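Local coordinates for immunogenic protein MPT63/MPB63 (Mycobacterium tuberculosis, PDB 1LMI) that is a major secreted, immunogenic beta-sandwich protein of the tubercle bacillus whose molecular function is not established, at residues Y78-Q83 and G103-D108; K32-V37 and V47-A52; S66-R71 and T115-N120; S11-T16 and D125-E130. All coordinates share one frame; numbering follows the deposited sequence.

Contact 1: residues Y78-Q83 and G103-D108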
loop_
_atom_site.group_PDB
_atom_site.type_symbol
_atom_site.label_atom_id
_atom_site.label_comp_id
_atom_site.label_asym_id
_atom_site.label_seq_id
_atom_site.Cartn_x
_atom_site.Cartn_y
_atom_site.Cartn_z
ATOM N N TYR A 78 7.630 8.461 1.064
ATOM C CA TYR A 78 7.823 8.209 -0.340
ATOM C C TYR A 78 6.478 7.715 -0.895
ATOM O O TYR A 78 5.968 6.675 -0.443
ATOM C CB TYR A 78 8.914 7.184 -0.628
ATOM C CG TYR A 78 10.227 7.416 0.102
ATOM C CD1 TYR A 78 11.016 8.522 -0.273
ATOM C CD2 TYR A 78 10.666 6.588 1.111
ATOM C CE1 TYR A 78 12.217 8.761 0.377
ATOM C CE2 TYR A 78 11.884 6.814 1.770
ATOM C CZ TYR A 78 12.623 7.904 1.382
ATOM O OH TYR A 78 13.838 8.164 2.003
ATOM N N ARG A 79 5.906 8.447 -1.827
ATOM C CA ARG A 79 4.647 8.095 -2.445
ATOM C C ARG A 79 4.762 6.804 -3.240
ATOM O O ARG A 79 5.781 6.541 -3.892
ATOM C CB ARG A 79 4.189 9.204 -3.411
ATOM C CG ARG A 79 3.913 10.552 -2.759
ATOM C CD ARG A 79 2.586 10.607 -2.001
ATOM N NE ARG A 79 1.461 10.403 -2.896
ATOM C CZ ARG A 79 0.651 9.346 -2.894
ATOM N NH1 ARG A 79 0.815 8.335 -2.040
ATOM N NH2 ARG A 79 -0.327 9.327 -3.794
ATOM N N VAL A 80 3.683 6.021 -3.241
ATOM C CA VAL A 80 3.585 4.910 -4.167
ATOM C C VAL A 80 3.651 5.403 -5.604
ATOM O O VAL A 80 3.150 6.488 -5.928
ATOM C CB VAL A 80 2.301 4.118 -3.876
ATOM C CG1 VAL A 80 1.005 4.847 -4.269
ATOM C CG2 VAL A 80 2.302 2.780 -4.636
ATOM N N LEU A 81 4.301 4.593 -6.437
ATOM C CA LEU A 81 4.351 4.891 -7.863
ATOM C C LEU A 81 3.109 4.293 -8.498
ATOM O O LEU A 81 3.161 3.277 -9.184
ATOM C CB LEU A 81 5.621 4.308 -8.483
ATOM C CG LEU A 81 6.888 4.911 -7.880
ATOM C CD1 LEU A 81 8.102 4.522 -8.712
ATOM C CD2 LEU A 81 6.777 6.427 -7.802
ATOM N N TRP A 82 1.974 4.927 -8.178
ATOM C CA TRP A 82 0.699 4.293 -8.408
ATOM C C TRP A 82 0.680 4.730 -10.756
ATOM O O TRP A 82 0.876 5.895 -10.602
ATOM C CB TRP A 82 -0.522 4.942 -7.838
ATOM C CG TRP A 82 -1.100 6.190 -8.400
ATOM C CD1 TRP A 82 -2.270 6.289 -9.112
ATOM C CD2 TRP A 82 -0.579 7.522 -8.324
ATOM N NE1 TRP A 82 -2.499 7.595 -9.478
ATOM C CE2 TRP A 82 -1.474 8.372 -9.005
ATOM C CE3 TRP A 82 0.566 8.074 -7.742
ATOM C CZ2 TRP A 82 -1.281 9.745 -9.132
ATOM C CZ3 TRP A 82 0.747 9.436 -7.875
ATOM C CH2 TRP A 82 -0.151 10.264 -8.554
ATOM N N GLN A 83 0.023 3.744 -11.180
ATOM C CA GLN A 83 -0.199 2.348 -10.877
ATOM C C GLN A 83 1.155 1.631 -10.998
ATOM O O GLN A 83 1.714 1.362 -9.912
ATOM C CB GLN A 83 -1.300 1.726 -11.725
ATOM C CG GLN A 83 -2.675 1.856 -11.074
ATOM C CD GLN A 83 -2.826 1.082 -9.783
ATOM O OE1 GLN A 83 -1.880 0.917 -9.010
ATOM N NE2 GLN A 83 -4.042 0.595 -9.530
ATOM N N GLY A 103 -0.404 -8.152 -5.365
ATOM C CA GLY A 103 0.629 -7.793 -6.351
ATOM C C GLY A 103 1.609 -6.837 -5.707
ATOM O O GLY A 103 1.569 -6.530 -4.515
ATOM N N LYS A 104 2.529 -6.334 -6.535
ATOM C CA LYS A 104 3.487 -5.367 -6.024
ATOM C C LYS A 104 3.042 -3.916 -6.106
ATOM O O LYS A 104 2.235 -3.514 -6.937
ATOM C CB LYS A 104 4.786 -5.484 -6.857
ATOM C CG LYS A 104 5.331 -6.906 -6.885
ATOM C CD LYS A 104 5.801 -7.338 -5.517
ATOM C CE LYS A 104 7.014 -8.244 -5.516
ATOM N NZ LYS A 104 6.981 -9.351 -6.498
ATOM N N ILE A 105 3.644 -3.126 -5.218
ATOM C CA ILE A 105 3.538 -1.662 -5.272
ATOM C C ILE A 105 4.975 -1.161 -5.193
ATOM O O ILE A 105 5.824 -1.827 -4.586
ATOM C CB ILE A 105 2.677 -1.097 -4.132
ATOM C CG1 ILE A 105 3.083 -1.618 -2.747
ATOM C CG2 ILE A 105 1.175 -1.346 -4.363
ATOM C CD1 ILE A 105 2.359 -0.949 -1.595
ATOM N N TYR A 106 5.279 -0.041 -5.817
ATOM C CA TYR A 106 6.639 0.484 -5.868
ATOM C C TYR A 106 6.777 1.890 -5.305
ATOM O O TYR A 106 5.798 2.624 -5.239
ATOM C CB TYR A 106 7.085 0.462 -7.341
ATOM C CG TYR A 106 7.151 -0.958 -7.885
ATOM C CD1 TYR A 106 8.243 -1.743 -7.577
ATOM C CD2 TYR A 106 6.140 -1.499 -8.669
ATOM C CE1 TYR A 106 8.349 -3.040 -8.051
ATOM C CE2 TYR A 106 6.231 -2.800 -9.145
ATOM C CZ TYR A 106 7.340 -3.557 -8.830
ATOM O OH TYR A 106 7.409 -4.858 -9.299
ATOM N N PHE A 107 8.004 2.255 -4.929
ATOM C CA PHE A 107 8.326 3.564 -4.355
ATOM C C PHE A 107 9.673 4.057 -4.909
ATOM O O PHE A 107 10.533 3.215 -5.209
ATOM C CB PHE A 107 8.406 3.497 -2.828
ATOM C CG PHE A 107 7.228 2.812 -2.162
ATOM C CD1 PHE A 107 6.080 3.499 -1.839
ATOM C CD2 PHE A 107 7.314 1.457 -1.874
ATOM C CE1 PHE A 107 5.030 2.842 -1.253
ATOM C CE2 PHE A 107 6.238 0.790 -1.283
ATOM C CZ PHE A 107 5.087 1.480 -0.971
ATOM N N ASP A 108 9.893 5.349 -5.035
ATOM C CA ASP A 108 11.205 5.863 -5.459
ATOM C C ASP A 108 11.916 6.411 -4.240
ATOM O O ASP A 108 11.607 7.493 -3.742
ATOM C CB ASP A 108 10.992 6.957 -6.512
ATOM C CG ASP A 108 12.271 7.487 -7.119
ATOM O OD1 ASP A 108 13.344 6.947 -6.755
ATOM O OD2 ASP A 108 12.169 8.429 -7.946
HETATM O O HOH W 1 8.090 7.509 -4.357
HETATM O O HOH W 2 3.453 1.114 -7.796
#

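Contact 2: residues K32-V37 and V47-A52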
loop_
_atom_site.group_PDB
_atom_site.type_symbol
_atom_site.label_atom_id
_atom_site.label_comp_id
_atom_site.label_asym_id
_atom_site.label_seq_id
_atom_site.Cartn_x
_atom_site.Cartn_y
_atom_site.Cartn_z
ATOM N N LYS A 32 11.035 -3.897 0.528
ATOM C CA LYS A 32 12.478 -4.109 0.323
ATOM C C LYS A 32 13.011 -3.374 -0.892
ATOM O O LYS A 32 12.204 -2.988 -1.746
ATOM C CB LYS A 32 12.746 -5.610 0.168
ATOM C CG LYS A 32 12.089 -6.256 -1.048
ATOM C CD LYS A 32 12.319 -7.766 -0.999
ATOM C CE LYS A 32 11.491 -8.489 -2.037
ATOM N NZ LYS A 32 11.561 -9.976 -1.812
ATOM N N SER A 33 14.323 -3.174 -0.921
ATOM C CA SER A 33 14.921 -2.619 -2.148
ATOM C C SER A 33 14.583 -3.521 -3.317
ATOM O O SER A 33 14.632 -4.742 -3.220
ATOM C CB SER A 33 16.432 -2.462 -1.982
ATOM O OG SER A 33 16.897 -1.812 -3.195
ATOM N N SER A 34 14.231 -2.920 -4.458
ATOM C CA SER A 34 13.775 -3.671 -5.606
ATOM C C SER A 34 14.844 -3.622 -6.709
ATOM O O SER A 34 15.612 -2.675 -6.797
ATOM C CB SER A 34 12.464 -3.099 -6.150
ATOM O OG SER A 34 11.817 -3.898 -7.119
ATOM N N THR A 35 14.841 -4.655 -7.508
ATOM C CA THR A 35 15.591 -4.686 -8.754
ATOM C C THR A 35 14.660 -4.330 -9.914
ATOM O O THR A 35 15.134 -4.229 -11.043
ATOM C CB THR A 35 16.161 -6.083 -9.036
ATOM O OG1 THR A 35 15.046 -6.981 -9.190
ATOM C CG2 THR A 35 16.988 -6.612 -7.874
ATOM N N ALA A 36 13.361 -4.173 -9.654
ATOM C CA ALA A 36 12.444 -3.766 -10.713
ATOM C C ALA A 36 12.971 -2.499 -11.396
ATOM O O ALA A 36 13.485 -1.592 -10.763
ATOM C CB ALA A 36 11.021 -3.473 -10.254
ATOM N N VAL A 37 12.818 -2.491 -12.710
ATOM C CA VAL A 37 12.980 -1.262 -13.488
ATOM C C VAL A 37 11.536 -0.906 -13.833
ATOM O O VAL A 37 10.793 -1.771 -14.316
ATOM C CB VAL A 37 13.932 -1.461 -14.664
ATOM C CG1 VAL A 37 13.770 -2.860 -15.254
ATOM C CG2 VAL A 37 13.729 -0.428 -15.758
ATOM N N VAL A 47 14.584 2.177 -6.591
ATOM C CA VAL A 47 13.210 1.648 -6.545
ATOM C C VAL A 47 13.086 0.642 -5.389
ATOM O O VAL A 47 13.942 -0.225 -5.243
ATOM C CB VAL A 47 12.784 0.968 -7.835
ATOM C CG1 VAL A 47 11.371 0.399 -7.724
ATOM C CG2 VAL A 47 12.875 1.940 -9.015
ATOM N N TRP A 48 12.042 0.825 -4.596
ATOM C CA TRP A 48 11.676 -0.135 -3.553
ATOM C C TRP A 48 10.332 -0.747 -3.937
ATOM O O TRP A 48 9.567 -0.253 -4.776
ATOM C CB TRP A 48 11.572 0.524 -2.173
ATOM C CG TRP A 48 12.926 0.602 -1.523
ATOM C CD1 TRP A 48 14.042 1.180 -2.075
ATOM C CD2 TRP A 48 13.280 0.081 -0.246
ATOM N NE1 TRP A 48 15.092 1.056 -1.180
ATOM C CE2 TRP A 48 14.644 0.386 -0.058
ATOM C CE3 TRP A 48 12.591 -0.605 0.786
ATOM C CZ2 TRP A 48 15.338 0.034 1.085
ATOM C CZ3 TRP A 48 13.289 -0.948 1.914
ATOM C CH2 TRP A 48 14.647 -0.634 2.069
ATOM N N GLU A 49 10.026 -1.884 -3.316
ATOM C CA GLU A 49 8.772 -2.562 -3.542
ATOM C C GLU A 49 8.190 -3.055 -2.202
ATOM O O GLU A 49 8.887 -3.160 -1.203
ATOM C CB GLU A 49 8.919 -3.749 -4.495
ATOM C CG GLU A 49 9.854 -4.843 -3.968
ATOM C CD GLU A 49 9.890 -6.072 -4.835
ATOM O OE1 GLU A 49 10.465 -6.023 -5.957
ATOM O OE2 GLU A 49 9.344 -7.113 -4.453
ATOM N N ALA A 50 6.882 -3.335 -2.248
ATOM C CA ALA A 50 6.265 -4.136 -1.199
ATOM C C ALA A 50 5.237 -5.036 -1.918
ATOM O O ALA A 50 4.841 -4.814 -3.067
ATOM C CB ALA A 50 5.634 -3.344 -0.080
ATOM N N THR A 51 4.801 -6.086 -1.237
ATOM C CA THR A 51 3.743 -6.955 -1.724
ATOM C C THR A 51 2.477 -6.723 -0.910
ATOM O O THR A 51 2.458 -6.881 0.315
ATOM C CB THR A 51 4.151 -8.423 -1.623
ATOM O OG1 THR A 51 5.311 -8.641 -2.461
ATOM C CG2 THR A 51 3.017 -9.317 -2.099
ATOM N N ALA A 52 1.421 -6.297 -1.589
ATOM C CA ALA A 52 0.171 -5.899 -0.949
ATOM C C ALA A 52 -0.979 -6.768 -1.456
ATOM O O ALA A 52 -0.999 -7.115 -2.642
ATOM C CB ALA A 52 -0.144 -4.449 -1.221
HETATM O O HOH W 3 12.899 -7.034 -6.472
#

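Contact 3: residues S66-R71 and T115-N120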
loop_
_atom_site.group_PDB
_atom_site.type_symbol
_atom_site.label_atom_id
_atom_site.label_comp_id
_atom_site.label_asym_id
_atom_site.label_seq_id
_atom_site.Cartn_x
_atom_site.Cartn_y
_atom_site.Cartn_z
ATOM N N SER A 66 -3.367 4.250 -4.850
ATOM C CA SER A 66 -2.694 5.519 -4.776
ATOM C C SER A 66 -2.563 6.044 -3.348
ATOM O O SER A 66 -1.806 6.995 -3.118
ATOM C CB SER A 66 -3.409 6.567 -5.639
ATOM O OG SER A 66 -4.772 6.694 -5.256
ATOM N N GLN A 67 -3.216 5.460 -2.349
ATOM C CA GLN A 67 -3.137 5.857 -0.949
ATOM C C GLN A 67 -1.878 5.340 -0.265
ATOM O O GLN A 67 -1.610 5.771 0.858
ATOM C CB GLN A 67 -4.377 5.380 -0.152
ATOM C CG GLN A 67 -5.677 6.045 -0.584
ATOM C CD GLN A 67 -6.814 5.691 0.357
ATOM O OE1 GLN A 67 -6.702 4.805 1.194
ATOM N NE2 GLN A 67 -7.912 6.435 0.214
ATOM N N PHE A 68 -1.118 4.454 -0.927
ATOM C CA PHE A 68 0.057 3.873 -0.278
ATOM C C PHE A 68 1.269 4.797 -0.286
ATOM O O PHE A 68 1.494 5.667 -1.158
ATOM C CB PHE A 68 0.485 2.574 -0.953
ATOM C CG PHE A 68 -0.279 1.327 -0.555
ATOM C CD1 PHE A 68 -0.252 0.905 0.752
ATOM C CD2 PHE A 68 -0.973 0.603 -1.493
ATOM C CE1 PHE A 68 -0.939 -0.241 1.116
ATOM C CE2 PHE A 68 -1.668 -0.536 -1.140
ATOM C CZ PHE A 68 -1.650 -0.951 0.170
ATOM N N ASN A 69 2.108 4.599 0.739
ATOM C CA ASN A 69 3.308 5.355 1.003
ATOM C C ASN A 69 4.294 4.467 1.785
ATOM O O ASN A 69 3.835 3.608 2.565
ATOM C CB ASN A 69 3.067 6.609 1.852
ATOM C CG ASN A 69 2.035 7.566 1.281
ATOM O OD1 ASN A 69 2.452 8.439 0.513
ATOM N ND2 ASN A 69 0.755 7.361 1.598
ATOM N N ALA A 70 5.577 4.699 1.546
ATOM C CA ALA A 70 6.652 4.078 2.320
ATOM C C ALA A 70 7.289 5.148 3.177
ATOM O O ALA A 70 7.505 6.271 2.719
ATOM C CB ALA A 70 7.617 3.360 1.403
ATOM N N ARG A 71 7.560 4.823 4.448
ATOM C CA ARG A 71 8.097 5.841 5.343
ATOM C C ARG A 71 9.266 5.312 6.152
ATOM O O ARG A 71 9.431 4.105 6.317
ATOM C CB ARG A 71 7.026 6.331 6.319
ATOM C CG ARG A 71 5.792 6.908 5.630
ATOM C CD ARG A 71 4.839 7.396 6.737
ATOM N NE ARG A 71 3.721 8.088 6.093
ATOM C CZ ARG A 71 2.571 8.331 6.705
ATOM N NH1 ARG A 71 2.381 7.963 7.956
ATOM N NH2 ARG A 71 1.600 8.969 6.048
ATOM N N THR A 115 11.015 1.655 6.399
ATOM C CA THR A 115 10.748 0.482 7.196
ATOM C C THR A 115 9.281 0.329 7.524
ATOM O O THR A 115 8.882 -0.574 8.280
ATOM C CB THR A 115 11.507 0.577 8.538
ATOM O OG1 THR A 115 11.244 1.823 9.200
ATOM C CG2 THR A 115 12.981 0.510 8.208
ATOM N N ILE A 116 8.461 1.215 6.981
ATOM C CA ILE A 116 7.048 1.339 7.290
ATOM C C ILE A 116 6.275 1.536 5.994
ATOM O O ILE A 116 6.761 2.160 5.048
ATOM C CB ILE A 116 6.842 2.560 8.195
ATOM C CG1 ILE A 116 7.491 2.354 9.575
ATOM C CG2 ILE A 116 5.373 2.967 8.334
ATOM C CD1 ILE A 116 7.731 3.698 10.261
ATOM N N VAL A 117 5.043 0.974 5.921
ATOM C CA VAL A 117 4.143 1.355 4.843
ATOM C C VAL A 117 2.889 1.962 5.474
ATOM O O VAL A 117 2.405 1.502 6.500
ATOM C CB VAL A 117 3.787 0.169 3.928
ATOM C CG1 VAL A 117 2.668 0.501 2.948
ATOM C CG2 VAL A 117 5.023 -0.237 3.152
ATOM N N ALA A 118 2.362 3.039 4.890
ATOM C CA ALA A 118 1.154 3.660 5.466
ATOM C C ALA A 118 0.147 3.934 4.349
ATOM O O ALA A 118 0.588 4.350 3.252
ATOM C CB ALA A 118 1.495 4.959 6.168
ATOM N N MET A 119 -1.136 3.731 4.596
ATOM C CA MET A 119 -2.162 4.157 3.648
ATOM C C MET A 119 -2.769 5.456 4.193
ATOM O O MET A 119 -3.238 5.449 5.331
ATOM C CB MET A 119 -3.301 3.142 3.428
ATOM C CG MET A 119 -2.919 1.895 2.646
ATOM S SD MET A 119 -4.375 0.830 2.257
ATOM C CE MET A 119 -5.499 1.597 3.425
ATOM N N ASN A 120 -2.769 6.519 3.382
ATOM C CA ASN A 120 -3.330 7.819 3.748
ATOM C C ASN A 120 -4.250 8.284 2.623
ATOM O O ASN A 120 -3.887 8.168 1.462
ATOM C CB ASN A 120 -2.174 8.773 3.990
ATOM C CG ASN A 120 -2.503 10.219 4.371
ATOM O OD1 ASN A 120 -2.132 10.665 5.477
ATOM N ND2 ASN A 120 -3.131 10.912 3.451
#

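Contact 4: residues S11-T16 and D125-E130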
loop_
_atom_site.group_PDB
_atom_site.type_symbol
_atom_site.label_atom_id
_atom_site.label_comp_id
_atom_site.label_asym_id
_atom_site.label_seq_id
_atom_site.Cartn_x
_atom_site.Cartn_y
_atom_site.Cartn_z
ATOM N N SER A 11 1.210 -8.627 8.406
ATOM C CA SER A 11 -0.136 -8.819 8.945
ATOM C C SER A 11 -1.205 -8.132 8.098
ATOM O O SER A 11 -0.961 -7.111 7.471
ATOM C CB SER A 11 -0.271 -8.274 10.349
ATOM O OG SER A 11 0.537 -9.040 11.248
ATOM N N GLU A 12 -2.389 -8.713 8.114
ATOM C CA GLU A 12 -3.567 -8.124 7.488
ATOM C C GLU A 12 -4.357 -7.311 8.497
ATOM O O GLU A 12 -4.717 -7.830 9.565
ATOM C CB GLU A 12 -4.453 -9.236 6.909
ATOM C CG GLU A 12 -5.566 -8.642 6.028
ATOM C CD GLU A 12 -6.148 -9.760 5.189
ATOM O OE1 GLU A 12 -5.346 -10.422 4.486
ATOM O OE2 GLU A 12 -7.382 -9.981 5.303
ATOM N N LEU A 13 -4.564 -6.033 8.160
ATOM C CA LEU A 13 -5.314 -5.116 9.021
ATOM C C LEU A 13 -6.712 -4.889 8.447
ATOM O O LEU A 13 -6.800 -4.736 7.216
ATOM C CB LEU A 13 -4.555 -3.785 9.144
ATOM C CG LEU A 13 -3.078 -3.889 9.556
ATOM C CD1 LEU A 13 -2.374 -2.522 9.576
ATOM C CD2 LEU A 13 -2.974 -4.557 10.916
ATOM N N THR A 14 -7.728 -4.861 9.277
ATOM C CA THR A 14 -9.142 -4.717 8.906
ATOM C C THR A 14 -9.599 -3.295 9.069
ATOM O O THR A 14 -9.350 -2.629 10.082
ATOM C CB THR A 14 -9.968 -5.653 9.839
ATOM O OG1 THR A 14 -9.601 -7.010 9.466
ATOM N N MET A 15 -10.289 -2.741 8.073
ATOM C CA MET A 15 -10.877 -1.423 8.326
ATOM C C MET A 15 -12.325 -1.501 7.857
ATOM O O MET A 15 -12.674 -2.071 6.832
ATOM C CB MET A 15 -10.027 -0.336 7.696
ATOM C CG MET A 15 -10.598 0.588 6.679
ATOM S SD MET A 15 -9.384 1.862 6.150
ATOM C CE MET A 15 -8.887 1.117 4.590
ATOM N N THR A 16 -13.147 -0.902 8.705
ATOM C CA THR A 16 -14.577 -0.863 8.442
ATOM C C THR A 16 -14.898 0.518 7.901
ATOM O O THR A 16 -14.597 1.531 8.554
ATOM C CB THR A 16 -15.337 -1.197 9.727
ATOM O OG1 THR A 16 -15.164 -2.599 10.047
ATOM C CG2 THR A 16 -16.835 -1.056 9.589
ATOM N N ASP A 125 -3.990 9.423 8.070
ATOM C CA ASP A 125 -3.423 8.079 8.013
ATOM C C ASP A 125 -4.518 7.082 8.450
ATOM O O ASP A 125 -5.179 7.286 9.485
ATOM C CB ASP A 125 -2.226 7.871 8.912
ATOM C CG ASP A 125 -0.946 8.520 8.423
ATOM O OD1 ASP A 125 -0.898 8.928 7.248
ATOM O OD2 ASP A 125 -0.015 8.652 9.255
ATOM N N LEU A 126 -4.729 6.042 7.672
ATOM C CA LEU A 126 -5.747 5.032 7.957
ATOM C C LEU A 126 -5.130 3.748 8.496
ATOM O O LEU A 126 -5.586 3.234 9.525
ATOM C CB LEU A 126 -6.543 4.710 6.682
ATOM C CG LEU A 126 -7.420 5.850 6.151
ATOM C CD1 LEU A 126 -8.096 5.407 4.871
ATOM C CD2 LEU A 126 -8.444 6.327 7.179
ATOM N N LEU A 127 -4.117 3.241 7.814
ATOM C CA LEU A 127 -3.499 1.947 8.144
ATOM C C LEU A 127 -1.980 2.075 8.059
ATOM O O LEU A 127 -1.472 2.687 7.105
ATOM C CB LEU A 127 -3.932 0.845 7.195
ATOM C CG LEU A 127 -5.406 0.503 7.063
ATOM C CD1 LEU A 127 -5.673 -0.505 5.947
ATOM C CD2 LEU A 127 -5.890 -0.077 8.384
ATOM N N ILE A 128 -1.283 1.504 9.042
ATOM C CA ILE A 128 0.173 1.573 9.069
ATOM C C ILE A 128 0.745 0.199 9.389
ATOM O O ILE A 128 0.252 -0.401 10.351
ATOM C CB ILE A 128 0.613 2.596 10.138
ATOM C CG1 ILE A 128 0.037 3.988 9.835
ATOM C CG2 ILE A 128 2.131 2.562 10.222
ATOM C CD1 ILE A 128 0.365 4.990 10.923
ATOM N N TRP A 129 1.727 -0.260 8.653
ATOM C CA TRP A 129 2.458 -1.506 8.846
ATOM C C TRP A 129 3.911 -1.189 9.204
ATOM O O TRP A 129 4.558 -0.479 8.436
ATOM C CB TRP A 129 2.454 -2.420 7.627
ATOM C CG TRP A 129 1.091 -2.865 7.172
ATOM C CD1 TRP A 129 0.545 -4.099 7.451
ATOM C CD2 TRP A 129 0.128 -2.155 6.404
ATOM N NE1 TRP A 129 -0.717 -4.172 6.889
ATOM C CE2 TRP A 129 -0.985 -2.986 6.240
ATOM C CE3 TRP A 129 0.099 -0.870 5.834
ATOM C CZ2 TRP A 129 -2.110 -2.595 5.531
ATOM C CZ3 TRP A 129 -1.032 -0.475 5.123
ATOM C CH2 TRP A 129 -2.127 -1.342 4.979
ATOM N N GLU A 130 4.364 -1.675 10.354
ATOM C CA GLU A 130 5.700 -1.351 10.850
ATOM C C GLU A 130 6.461 -2.606 11.223
ATOM O O GLU A 130 5.881 -3.695 11.282
ATOM C CB GLU A 130 5.598 -0.425 12.058
ATOM C CG GLU A 130 4.972 -1.026 13.282
ATOM C CD GLU A 130 4.651 -0.048 14.403
ATOM O OE1 GLU A 130 4.803 1.169 14.189
ATOM O OE2 GLU A 130 4.239 -0.541 15.480
#

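Contact 1: residues Y78-Q83 and G103-D108
Leu81 and Tyr106 meet through their backbones: Leu81 N donates to Tyr106 O at 2.7 Å with an N-H...O angle of 166°, tilted out of the carbonyl plane. Val80 CA adds a C-H...O contact to the same oxygen. Two waters extend this polar link. One takes the N-H of Asp108 and donates to Arg79 O; the other accepts from Tyr106 N at 2.9 Å and donates to Leu81 O, the carbonyl of a residue at the centre of an inverse gamma turn.

On the inner side the contacts are apolar. Val80 CG2, set opposite its own backbone N, is the branch that reaches Ile105 CB at 3.9 Å, the two side chains crossing at about a right angle; Val80 CB lies 4.0 Å from Phe107 CE1. On the other side of strand 100-109, Leu81 CB meets Tyr106 CB at 4.3 Å.

Two backbone oxygens border the Phe107 ring: Tyr78 O approaches Phe107 CD1 obliquely at 3.5 Å, and Arg79 O sits at the edge.

Strands 77-79 and 100-109 are edges of different sheets of the beta-sandwich. One direct hydrogen bond flanked by water bridges implies a partly hydrated seam, made by the end of strand 77-79 and the turn that follows it.

Contact 2: residues K32-V37 and V47-A52
Trp48 lays one face of its indole against the backbone of Lys32 and Ser33. Ser33 N stands 3.4 Å above the ring plane, over its centre, while Lys32 C lies over the same face nearer the rim. Ser33 CA makes a CH-pi contact with the five-membered ring, 3.6 Å from its centroid and only 6° off the normal. The indole is thus stacked flat on a peptide; Pro114 and Val109 also touch this tryptophan.

The same backbone takes part in antiparallel pairing. Lys32 and Glu49 form a hydrogen-bonded pair, Lys32 N giving to Glu49 O and Glu49 N to Lys32 O, both at 2.9 Å; Ser33 and Trp48 follow as a non-hydrogen-bonded pair. These are adjacent strands, 22-33 and 46-56, of the four-stranded sheet of the beta-sandwich, at the point where the first leaves the sheet. Ser34 N still reaches Val47 O at 2.8 Å.

Ser34 points OG away from its own N (chi1 -169°) and in that position donates to the anti lone pair of Glu49 OE1 at 2.8 Å. The same OG accepts from Ala36 N at 3.0 Å, forming an ST turn. A water that accepts from Thr35 N gives Glu49 OE1 a second donor at 2.7 Å. The Lys32 and Glu49 chains run alongside each other, with Lys32 CG 3.9 Å from Glu49 CG.

Contact 3: residues S66-R71 and T115-N120
Strands 68-71 and 116-120 run antiparallel, their axes 4.6 Å apart at closest approach and their directions 148° apart. They are neighbours in the five-stranded sheet of the beta-sandwich, and a classic beta bulge sets Thr115 and Ile116 opposite the single residue Arg71: Arg71 O accepts from Thr115 N and, weakly, from Ile116 N. Further along, Ala118 N bonds to Asn69 O at 2.8 Å and Asn120 N to Gln67 O at 2.9 Å.

Phe68 and Met119 run alongside each other into the core. Met119 CG is 3.3 Å from Phe68 CE1, and Met119 SD approaches the ring obliquely, 4.2 Å from its centroid, in a Met-aromatic contact. Val117 CG1 touches Phe68 CD1 at 3.7 Å. Trp26 meets the Phe68 ring edge-to-face, and Val28 adds to this core.

The other face is mixed, carrying Asn69 and Arg71 beside Ile116 and Ala118. Asn69 ND2 makes a weak bond to Ala118 O, while its OD1 is taken by Asn77 and Arg79. Arg71 is extended from CG to NE (chi2 -178°), which carries its guanidinium to a salt bridge with Asp125 and a bond to Asn77 OD1. Ala118 CB lies beneath the guanidinium, 3.5 Å from its plane and centred under it.

Contact 4: residues S11-T16 and D125-E130
Leu13 and Trp129 both carry CG anti to the carbonyl carbon (chi1 -60° for Trp129), and the two side chains run antiparallel alongside each other, bringing a methyl over the indole. Strands 12-16 and 125-130 belong to the two facing sheets of the beta-sandwich; they run nearly antiparallel, with axes 8.5 Å apart at closest approach, too far for backbone pairing, so the contact is made by side chains reaching across.

Leu13 CD1 is the methyl concerned. It makes a CH-pi contact with the five-membered ring of Trp129, 3.7 Å from the centroid and 18° off the normal, offset toward the rim. The same methyl lies 3.5 Å from Ile128 O. Behind it, Leu13 CB packs against Leu127 CD2 at 4.0 Å. The other branch of Leu127 is used by Met15, whose CE touches Leu127 CD1 at 3.8 Å. Because the Met15 chain bends about its CG-SD bond, its methyl turns to Leu127 while SD rests 4.0 Å from Leu126 CD1.

The second strand carries a classic beta bulge in which Leu126 and Leu127 share Met119 of the neighbouring strand as partner. Met119 also touches Met15 and Trp129, and Trp26 packs on Leu127 and Trp129, both of which are buried in the core.

The indole also has a polar attachment to the backbone of Ser11. Ser11 O lies in the plane of the ring, at its edge, and Trp129 NE1 donates to it at 3.0 Å in a weak, bent bond, the N-H...O angle being 131°.

Contacts 2 and 3 are pairings within a sheet, one in each layer of the sandwich, whereas contacts 1 and 4 join the layers on opposite sides of the chain's centre, about 17 Å apart between centres. Contact 1 adds a backbone bond and two water bridges to its apolar packing; contact 4 relies chiefly on hydrophobic side chains. Contact 1 is buried and contact 3 lies nearest the centre, with an apolar inner face and a mixed outer one holding a buried amide and an arginine; contact 2, farther out, has more exposed residues and a serine-glutamate network. Neighbouring strands connect them: Phe107 and Trp48 link contacts 1 and 2, Tyr78 and Ala70 contacts 1 and 3, and Met119 and Leu127 contacts 3 and 4.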